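Local atomic coordinates of Ras-interacting protein 1 (Homo sapiens, PDB entry 5KHO), a protein that binds GTPases, regulates their signalling in endothelial cells, and is required for blood vessel formation. Residues S41-L46 against F73-A78; E49-Y54 against F123-R128; H96-G101 against L107-L112. One frame throughout, in Å; residues are numbered along the deposited sequence.

All three contacts lie in the Ras-associating domain, which has the ubiquitin-like beta-grasp fold. Contacts 1 and 2 share helix 43-54 and use the neighbouring strands 73-80 and 120-127; their centres are about 8 Å apart. The strands are joined by probable hydrogen bonds, with Ala74 N 2.7 Å from Arg126 O. Strand 96-99 of contact 3 pairs with the other edge of strand 73-80, where Asp77 N is 2.8 Å from Arg98 O. The centres of contacts 1 and 3 are also about 8 Å apart. Those of contacts 2 and 3 are about 14 Å apart, on opposite sides of the chain's centre. A glycerol, probably from crystallisation, lies about 3 Å from the Arg98 side chain between nearest atoms.

Contact 1 of 3, residues S41-L46 against F73-A78; sequences STAREL and FALCDA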
loop_
_atom_site.group_PDB
_atom_site.type_symbol
_atom_site.label_atom_id
_atom_site.label_comp_id
_atom_site.label_asym_id
_atom_site.label_seq_id
_atom_site.Cartn_x
_atom_site.Cartn_y
_atom_site.Cartn_z
ATOM N N SER B 41 13.247 0.299 -13.840
ATOM C CA SER B 41 12.263 -0.321 -14.730
ATOM C C SER B 41 10.913 0.383 -14.597
ATOM O O SER B 41 10.422 0.579 -13.480
ATOM C CB SER B 41 12.128 -1.812 -14.416
ATOM O OG SER B 41 13.267 -2.524 -14.853
ATOM N N THR B 42 10.354 0.795 -15.738
ATOM C CA THR B 42 9.039 1.463 -15.799
ATOM C C THR B 42 7.925 0.451 -16.034
ATOM O O THR B 42 8.184 -0.656 -16.505
ATOM C CB THR B 42 8.956 2.537 -16.912
ATOM O OG1 THR B 42 9.005 1.907 -18.196
ATOM C CG2 THR B 42 10.074 3.584 -16.795
ATOM N N ALA B 43 6.692 0.839 -15.702
ATOM C CA ALA B 43 5.505 0.008 -15.932
ATOM C C ALA B 43 5.333 -0.390 -17.404
ATOM O O ALA B 43 5.044 -1.551 -17.688
ATOM C CB ALA B 43 4.260 0.709 -15.425
ATOM N N ARG B 44 5.533 0.563 -18.326
ATOM C CA ARG B 44 5.361 0.316 -19.770
ATOM C C ARG B 44 6.391 -0.687 -20.304
ATOM O O ARG B 44 6.051 -1.563 -21.111
ATOM C CB ARG B 44 5.395 1.618 -20.583
ATOM C CG ARG B 44 4.525 1.581 -21.838
ATOM C CD ARG B 44 5.176 2.297 -23.010
ATOM N NE ARG B 44 4.287 2.393 -24.172
ATOM C CZ ARG B 44 4.691 2.581 -25.432
ATOM N NH1 ARG B 44 5.982 2.688 -25.729
ATOM N NH2 ARG B 44 3.796 2.658 -26.412
ATOM N N GLU B 45 7.632 -0.558 -19.834
ATOM C CA GLU B 45 8.678 -1.539 -20.098
ATOM C C GLU B 45 8.260 -2.945 -19.672
ATOM O O GLU B 45 8.491 -3.906 -20.407
ATOM C CB GLU B 45 9.975 -1.157 -19.391
ATOM C CG GLU B 45 10.838 -0.160 -20.145
ATOM C CD GLU B 45 11.976 0.397 -19.304
ATOM O OE1 GLU B 45 12.233 -0.119 -18.189
ATOM O OE2 GLU B 45 12.622 1.364 -19.762
ATOM N N LEU B 46 7.638 -3.060 -18.501
ATOM C CA LEU B 46 7.237 -4.368 -17.988
ATOM C C LEU B 46 5.983 -4.927 -18.655
ATOM O O LEU B 46 5.856 -6.143 -18.771
ATOM C CB LEU B 46 7.117 -4.372 -16.458
ATOM C CG LEU B 46 8.353 -4.021 -15.617
ATOM C CD1 LEU B 46 8.032 -4.322 -14.169
ATOM C CD2 LEU B 46 9.631 -4.751 -16.028
ATOM N N PHE B 73 -2.951 -2.680 -23.029
ATOM C CA PHE B 73 -2.784 -3.432 -21.778
ATOM C C PHE B 73 -2.231 -2.607 -20.612
ATOM O O PHE B 73 -1.527 -1.608 -20.813
ATOM C CB PHE B 73 -1.932 -4.679 -22.005
ATOM C CG PHE B 73 -2.639 -5.762 -22.759
ATOM C CD1 PHE B 73 -3.441 -6.686 -22.090
ATOM C CD2 PHE B 73 -2.510 -5.862 -24.145
ATOM C CE1 PHE B 73 -4.100 -7.687 -22.789
ATOM C CE2 PHE B 73 -3.165 -6.866 -24.847
ATOM C CZ PHE B 73 -3.963 -7.775 -24.171
ATOM N N ALA B 74 -2.545 -3.066 -19.400
ATOM C CA ALA B 74 -2.290 -2.334 -18.162
ATOM C C ALA B 74 -1.618 -3.194 -17.095
ATOM O O ALA B 74 -1.967 -4.360 -16.905
ATOM C CB ALA B 74 -3.599 -1.774 -17.624
ATOM N N LEU B 75 -0.654 -2.609 -16.399
ATOM C CA LEU B 75 -0.091 -3.259 -15.227
ATOM C C LEU B 75 -0.828 -2.785 -13.977
ATOM O O LEU B 75 -0.919 -1.581 -13.710
ATOM C CB LEU B 75 1.426 -3.039 -15.126
ATOM C CG LEU B 75 2.234 -3.869 -14.116
ATOM C CD1 LEU B 75 1.961 -5.367 -14.212
ATOM C CD2 LEU B 75 3.714 -3.585 -14.307
ATOM N N CYS B 76 -1.345 -3.747 -13.220
ATOM C CA CYS B 76 -2.262 -3.460 -12.135
ATOM C C CYS B 76 -1.762 -3.927 -10.777
ATOM O O CYS B 76 -1.317 -5.066 -10.635
ATOM C CB CYS B 76 -3.630 -4.069 -12.432
ATOM S SG CYS B 76 -4.323 -3.502 -13.999
ATOM N N ASP B 77 -1.842 -3.021 -9.797
ATOM C CA ASP B 77 -1.621 -3.327 -8.392
ATOM C C ASP B 77 -2.960 -3.780 -7.826
ATOM O O ASP B 77 -3.824 -2.959 -7.511
ATOM C CB ASP B 77 -1.075 -2.089 -7.660
ATOM C CG ASP B 77 -0.453 -2.411 -6.285
ATOM O OD1 ASP B 77 -0.554 -3.554 -5.762
ATOM O OD2 ASP B 77 0.148 -1.486 -5.711
ATOM N N ALA B 78 -3.137 -5.092 -7.730
ATOM C CA ALA B 78 -4.405 -5.692 -7.283
ATOM C C ALA B 78 -4.402 -6.076 -5.803
ATOM O O ALA B 78 -3.338 -6.333 -5.221
ATOM C CB ALA B 78 -4.744 -6.901 -8.139
#
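Ala43, Leu46 and Leu75 meet without any flat side chain between them. Among the flat groups beside them, the carboxylate of Glu45 is held within its own segment, while the Arg44 guanidinium forms a salt bridge with Asp71. Glu45 OE1 is approached from above the carboxylate plane, 62° out of it, by Thr42 N at 3.2 Å. In return Glu45 N donates to Thr42 OG1 at 3.3 Å. Both bonds are fairly straight. Together they make a capping box, with Thr42 as the N-cap of the helix that starts at Ala43. Leu46 N closes the first turn on Thr42 O.

The contact itself is apolar. Leu75 points toward the helix and does its touching with one methyl, CD2. Leu75 CD2 lies 4.1 Å from Leu46 CB and 4.5 Å from Ala43 CB, so it rests against residues one helical turn apart. Leu75 CD2 is also 4.2 Å from Ala43 O. The torsion of Leu75 places CG anti to the backbone N (chi1 -168°), which carries the branch out to the helix. All three residues are buried.

Around them, Val47 of helix 43-54 and Pro106 of helix 106-112 also touch Leu75. Strand 73-80 runs between strands 120-127 and 96-99. Helix 43-54 packs on one face of this sheet at Leu75, while Ala74 and Cys76 meet Ala131 of helix 128-136.

Contact 2 of 3, residues E49-Y54 against F123-R128; sequences EALERY and FELRGR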
loop_
_atom_site.group_PDB
_atom_site.type_symbol
_atom_site.label_atom_id
_atom_site.label_comp_id
_atom_site.label_asym_id
_atom_site.label_seq_id
_atom_site.Cartn_x
_atom_site.Cartn_y
_atom_site.Cartn_z
ATOM N N GLU B 49 7.410 -6.540 -21.862
ATOM C CA GLU B 49 8.058 -7.844 -21.611
ATOM C C GLU B 49 7.068 -8.916 -21.172
ATOM O O GLU B 49 7.272 -10.095 -21.472
ATOM C CB GLU B 49 9.192 -7.745 -20.580
ATOM C CG GLU B 49 10.206 -8.891 -20.669
ATOM C CD GLU B 49 11.112 -9.023 -19.450
ATOM O OE1 GLU B 49 11.677 -8.005 -18.989
ATOM O OE2 GLU B 49 11.284 -10.161 -18.957
ATOM N N ALA B 50 6.017 -8.503 -20.461
ATOM C CA ALA B 50 4.971 -9.421 -20.001
ATOM C C ALA B 50 4.165 -9.981 -21.171
ATOM O O ALA B 50 3.921 -11.192 -21.220
ATOM C CB ALA B 50 4.053 -8.753 -18.980
ATOM N N LEU B 51 3.771 -9.110 -22.109
ATOM C CA LEU B 51 2.994 -9.528 -23.291
ATOM C C LEU B 51 3.788 -10.451 -24.213
ATOM O O LEU B 51 3.246 -11.416 -24.766
ATOM C CB LEU B 51 2.481 -8.319 -24.074
ATOM C CG LEU B 51 1.297 -7.549 -23.494
ATOM C CD1 LEU B 51 1.107 -6.254 -24.270
ATOM C CD2 LEU B 51 0.026 -8.383 -23.491
ATOM N N GLU B 52 5.075 -10.141 -24.354
ATOM C CA GLU B 52 6.028 -10.973 -25.070
ATOM C C GLU B 52 6.053 -12.377 -24.466
ATOM O O GLU B 52 5.993 -13.368 -25.199
ATOM C CB GLU B 52 7.416 -10.333 -25.022
ATOM C CG GLU B 52 8.137 -10.315 -26.356
ATOM C CD GLU B 52 9.421 -9.499 -26.331
ATOM O OE1 GLU B 52 9.561 -8.589 -25.481
ATOM O OE2 GLU B 52 10.302 -9.765 -27.177
ATOM N N ARG B 53 6.104 -12.440 -23.134
ATOM C CA ARG B 53 6.177 -13.691 -22.379
ATOM C C ARG B 53 4.823 -14.408 -22.307
ATOM O O ARG B 53 4.771 -15.614 -22.074
ATOM C CB ARG B 53 6.781 -13.439 -20.986
ATOM C CG ARG B 53 6.941 -14.672 -20.108
ATOM C CD ARG B 53 7.808 -14.413 -18.891
ATOM N NE ARG B 53 9.192 -14.818 -19.129
ATOM C CZ ARG B 53 10.168 -13.994 -19.488
ATOM N NH1 ARG B 53 11.386 -14.474 -19.676
ATOM N NH2 ARG B 53 9.932 -12.698 -19.653
ATOM N N TYR B 54 3.735 -13.675 -22.519
ATOM C CA TYR B 54 2.410 -14.296 -22.636
ATOM C C TYR B 54 2.073 -14.700 -24.072
ATOM O O TYR B 54 1.157 -15.499 -24.295
ATOM C CB TYR B 54 1.321 -13.403 -22.024
ATOM C CG TYR B 54 1.167 -13.637 -20.549
ATOM C CD1 TYR B 54 0.366 -14.670 -20.073
ATOM C CD2 TYR B 54 1.847 -12.848 -19.623
ATOM C CE1 TYR B 54 0.234 -14.903 -18.710
ATOM C CE2 TYR B 54 1.723 -13.070 -18.260
ATOM C CZ TYR B 54 0.914 -14.096 -17.812
ATOM O OH TYR B 54 0.794 -14.335 -16.467
ATOM N N PHE B 123 0.594 -8.354 -8.642
ATOM C CA PHE B 123 0.557 -7.620 -9.897
ATOM C C PHE B 123 -0.221 -8.414 -10.939
ATOM O O PHE B 123 -0.015 -9.613 -11.083
ATOM C CB PHE B 123 1.962 -7.329 -10.421
ATOM C CG PHE B 123 2.586 -6.092 -9.846
ATOM C CD1 PHE B 123 1.998 -4.843 -10.029
ATOM C CD2 PHE B 123 3.789 -6.171 -9.142
ATOM C CE1 PHE B 123 2.587 -3.703 -9.495
ATOM C CE2 PHE B 123 4.385 -5.036 -8.612
ATOM C CZ PHE B 123 3.783 -3.799 -8.788
ATOM N N GLU B 124 -1.115 -7.737 -11.658
ATOM C CA GLU B 124 -1.916 -8.359 -12.716
ATOM C C GLU B 124 -1.682 -7.703 -14.084
ATOM O O GLU B 124 -1.437 -6.490 -14.172
ATOM C CB GLU B 124 -3.406 -8.353 -12.350
ATOM C CG GLU B 124 -3.790 -9.357 -11.258
ATOM C CD GLU B 124 -5.277 -9.348 -10.881
ATOM O OE1 GLU B 124 -5.987 -8.343 -11.125
ATOM O OE2 GLU B 124 -5.745 -10.360 -10.314
ATOM N N LEU B 125 -1.721 -8.520 -15.140
ATOM C CA LEU B 125 -1.714 -8.000 -16.501
ATOM C C LEU B 125 -3.127 -8.061 -17.044
ATOM O O LEU B 125 -3.714 -9.144 -17.137
ATOM C CB LEU B 125 -0.795 -8.813 -17.399
ATOM C CG LEU B 125 0.039 -8.123 -18.487
ATOM C CD1 LEU B 125 0.057 -9.017 -19.718
ATOM C CD2 LEU B 125 -0.402 -6.711 -18.848
ATOM N N ARG B 126 -3.678 -6.900 -17.382
ATOM C CA ARG B 126 -5.059 -6.813 -17.858
ATOM C C ARG B 126 -5.218 -5.922 -19.084
ATOM O O ARG B 126 -4.398 -5.024 -19.323
ATOM C CB ARG B 126 -5.977 -6.306 -16.744
ATOM C CG ARG B 126 -6.323 -7.339 -15.683
ATOM C CD ARG B 126 -7.275 -6.722 -14.683
ATOM N NE ARG B 126 -7.440 -7.546 -13.493
ATOM C CZ ARG B 126 -8.346 -8.508 -13.360
ATOM N NH1 ARG B 126 -9.183 -8.800 -14.353
ATOM N NH2 ARG B 126 -8.409 -9.188 -12.223
ATOM N N GLY B 127 -6.274 -6.177 -19.861
ATOM C CA GLY B 127 -6.718 -5.222 -20.867
ATOM C C GLY B 127 -7.007 -3.898 -20.177
ATOM O O GLY B 127 -7.679 -3.874 -19.136
ATOM N N ARG B 128 -6.477 -2.809 -20.741
ATOM C CA ARG B 128 -6.606 -1.463 -20.166
ATOM C C ARG B 128 -8.048 -1.033 -19.870
ATOM O O ARG B 128 -8.301 -0.452 -18.820
ATOM C CB ARG B 128 -5.904 -0.428 -21.040
ATOM C CG ARG B 128 -5.555 0.853 -20.308
ATOM C CD ARG B 128 -4.432 1.570 -21.033
ATOM N NE ARG B 128 -3.629 2.380 -20.120
ATOM C CZ ARG B 128 -2.498 1.979 -19.547
ATOM N NH1 ARG B 128 -1.839 2.798 -18.737
ATOM N NH2 ARG B 128 -2.016 0.766 -19.780
#
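Leu125 is the centre of this contact, with Leu51 and Ala50 next in buried surface. It points from the strand toward the helix, and its CD1 methyl is the main point of touch. Leu125 CD1 lies 3.8 Å from Leu51 CD2 and 4.1 Å from Ala50 CB. Ala50 also points toward the strand, and its methyl is equally close to Leu125 CG. The Leu51 and Leu125 side chains cross at about a right angle. The far end of Leu51 comes nearer to the strand than its base does, which brings its CD2 to Leu125. On the next turn Tyr54 adds its CD2 atom, 4.2 Å from Leu125 CD1, with the methyl oblique to the ring. The Tyr54 hydroxyl is hydrogen-bonded to Ile21 O.

Away from this apolar core, Arg126 grips Glu124 OE1 side-on with NE and NH2, both from the same face of the carboxylate plane.

The helix segment crosses the strand segment at 78°, their axes 10.3 Å apart. Ile21 of strand 18-22 touches Leu125 and Ala50. Phe73 of strand 73-80 touches Leu125 and Leu51. Helix 43-54 therefore packs over strand 120-127 and both of its sheet neighbours.

Contact 3 of 3, residues H96-G101 against L107-L112; sequences HLRVLG and LLVQEL
Val109 touches Arg98 and Leu100 in two ways. The first is apolar. Leu100 CD2 meets Val109 CG2 at 4.4 Å, a loose touch between two methyls. Both residues point toward the other segment and both are buried. No other apolar pair forms between the two segments.

The second kind sets an apolar methyl against a charged group. Val109 CG1 lies 4.0 Å from Arg98 NH1, at the edge of the guanidinium and near its plane. The arginine chain leaves the strand extended, with CG anti to the backbone N (chi1 -175°), and bends at chi3 (138°) before the guanidinium. Val109 uses both its branches. CG1, anti to its own backbone N, goes to the arginine, and CG2 goes to the leucine.

Polar bonds do not cross between the two segments. The charge of Arg98 is met from outside them: NH2 forms a salt bridge with Glu104 OE1, and NH1 has a long, weak ion pair with Asp77 OD2. Trp113 of the second subunit, another copy of this protein, packs on Arg98.

Backbone hydrogen bonds define the frame. In segment 107-112, Glu111 N bonds to Leu107 O at 3.0 Å and Leu112 N to Leu108 O at 2.8 Å. On the strand side, Arg98 and Leu100 pair with Asp77 and Leu75 of strand 73-80. Within this chain, strand 96-99 is an outermost strand of the sheet, followed by short helix 106-112. The strand order 2-1-5-3-4 is that of the ubiquitin-like beta-grasp, the fold of Ras-associating domains.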
loop_
_atom_site.group_PDB
_atom_site.type_symbol
_atom_site.label_atom_id
_atom_site.label_comp_id
_atom_site.label_asym_id
_atom_site.label_seq_id
_atom_site.Cartn_x
_atom_site.Cartn_y
_atom_site.Cartn_z
ATOM N N HIS B 96 -10.196 -4.909 -5.319
ATOM C CA HIS B 96 -9.904 -3.576 -5.849
ATOM C C HIS B 96 -8.585 -3.657 -6.592
ATOM O O HIS B 96 -7.743 -4.485 -6.265
ATOM C CB HIS B 96 -9.825 -2.529 -4.723
ATOM C CG HIS B 96 -9.480 -1.145 -5.193
ATOM N ND1 HIS B 96 -10.343 -0.371 -5.942
ATOM C CD2 HIS B 96 -8.360 -0.401 -5.028
ATOM C CE1 HIS B 96 -9.767 0.785 -6.224
ATOM N NE2 HIS B 96 -8.564 0.794 -5.678
ATOM N N LEU B 97 -8.416 -2.814 -7.604
ATOM C CA LEU B 97 -7.128 -2.694 -8.287
ATOM C C LEU B 97 -6.782 -1.251 -8.638
ATOM O O LEU B 97 -7.626 -0.363 -8.558
ATOM C CB LEU B 97 -7.069 -3.603 -9.530
ATOM C CG LEU B 97 -7.983 -3.395 -10.743
ATOM C CD1 LEU B 97 -7.536 -2.228 -11.617
ATOM C CD2 LEU B 97 -7.986 -4.673 -11.558
ATOM N N ARG B 98 -5.535 -1.039 -9.044
ATOM C CA ARG B 98 -5.065 0.265 -9.471
ATOM C C ARG B 98 -4.188 0.096 -10.694
ATOM O O ARG B 98 -3.284 -0.737 -10.693
ATOM C CB ARG B 98 -4.275 0.912 -8.348
ATOM C CG ARG B 98 -3.842 2.326 -8.625
ATOM C CD ARG B 98 -2.946 2.817 -7.506
ATOM N NE ARG B 98 -1.834 3.564 -8.077
ATOM C CZ ARG B 98 -0.597 3.104 -8.186
ATOM N NH1 ARG B 98 -0.278 1.909 -7.728
ATOM N NH2 ARG B 98 0.329 3.855 -8.743
ATOM N N VAL B 99 -4.452 0.888 -11.731
ATOM C CA VAL B 99 -3.637 0.857 -12.943
ATOM C C VAL B 99 -2.453 1.779 -12.747
ATOM O O VAL B 99 -2.620 2.987 -12.602
ATOM C CB VAL B 99 -4.439 1.282 -14.194
ATOM C CG1 VAL B 99 -3.559 1.275 -15.443
ATOM C CG2 VAL B 99 -5.648 0.374 -14.381
ATOM N N LEU B 100 -1.263 1.199 -12.731
ATOM C CA LEU B 100 -0.031 1.980 -12.728
ATOM C C LEU B 100 0.047 2.851 -13.975
ATOM O O LEU B 100 -0.322 2.405 -15.067
ATOM C CB LEU B 100 1.191 1.053 -12.668
ATOM C CG LEU B 100 1.705 0.548 -11.305
ATOM C CD1 LEU B 100 0.679 -0.276 -10.536
ATOM C CD2 LEU B 100 3.000 -0.243 -11.477
ATOM N N GLY B 101 0.492 4.097 -13.809
ATOM C CA GLY B 101 0.901 4.928 -14.950
ATOM C C GLY B 101 2.162 4.359 -15.585
ATOM O O GLY B 101 2.904 3.621 -14.935
ATOM N N LEU B 107 8.807 -2.022 -9.158
ATOM C CA LEU B 107 9.567 -2.622 -8.067
ATOM C C LEU B 107 9.398 -1.791 -6.800
ATOM O O LEU B 107 9.220 -2.353 -5.721
ATOM C CB LEU B 107 11.046 -2.762 -8.434
ATOM C CG LEU B 107 11.916 -3.606 -7.499
ATOM C CD1 LEU B 107 11.715 -5.087 -7.771
ATOM C CD2 LEU B 107 13.383 -3.232 -7.648
ATOM N N LEU B 108 9.430 -0.463 -6.954
ATOM C CA LEU B 108 9.200 0.483 -5.859
ATOM C C LEU B 108 7.769 0.442 -5.319
ATOM O O LEU B 108 7.579 0.470 -4.104
ATOM C CB LEU B 108 9.571 1.911 -6.278
ATOM C CG LEU B 108 11.023 2.412 -6.231
ATOM C CD1 LEU B 108 11.614 2.317 -4.827
ATOM C CD2 LEU B 108 11.936 1.719 -7.239
ATOM N N VAL B 109 6.784 0.368 -6.218
ATOM C CA VAL B 109 5.366 0.236 -5.853
ATOM C C VAL B 109 5.132 -0.972 -4.935
ATOM O O VAL B 109 4.443 -0.844 -3.916
ATOM C CB VAL B 109 4.431 0.214 -7.107
ATOM C CG1 VAL B 109 3.008 -0.259 -6.779
ATOM C CG2 VAL B 109 4.394 1.583 -7.783
ATOM N N GLN B 110 5.716 -2.126 -5.258
ATOM C CA GLN B 110 5.565 -3.267 -4.347
ATOM C C GLN B 110 6.454 -3.195 -3.105
ATOM O O GLN B 110 6.056 -3.670 -2.044
ATOM C CB GLN B 110 5.650 -4.623 -5.058
ATOM C CG GLN B 110 7.027 -5.249 -5.166
ATOM C CD GLN B 110 6.988 -6.766 -5.122
ATOM O OE1 GLN B 110 6.200 -7.416 -5.820
ATOM N NE2 GLN B 110 7.857 -7.344 -4.297
ATOM N N GLU B 111 7.637 -2.595 -3.235
ATOM C CA GLU B 111 8.599 -2.550 -2.131
ATOM C C GLU B 111 8.224 -1.538 -1.041
ATOM O O GLU B 111 8.491 -1.789 0.129
ATOM C CB GLU B 111 10.030 -2.311 -2.635
ATOM N N LEU B 112 7.591 -0.425 -1.419
ATOM C CA LEU B 112 7.327 0.684 -0.480
ATOM C C LEU B 112 5.924 0.724 0.147
ATOM O O LEU B 112 5.698 1.420 1.141
ATOM C CB LEU B 112 7.665 2.034 -1.119
ATOM C CG LEU B 112 9.075 2.239 -1.685
ATOM C CD1 LEU B 112 9.149 3.582 -2.377
ATOM C CD2 LEU B 112 10.164 2.132 -0.631
#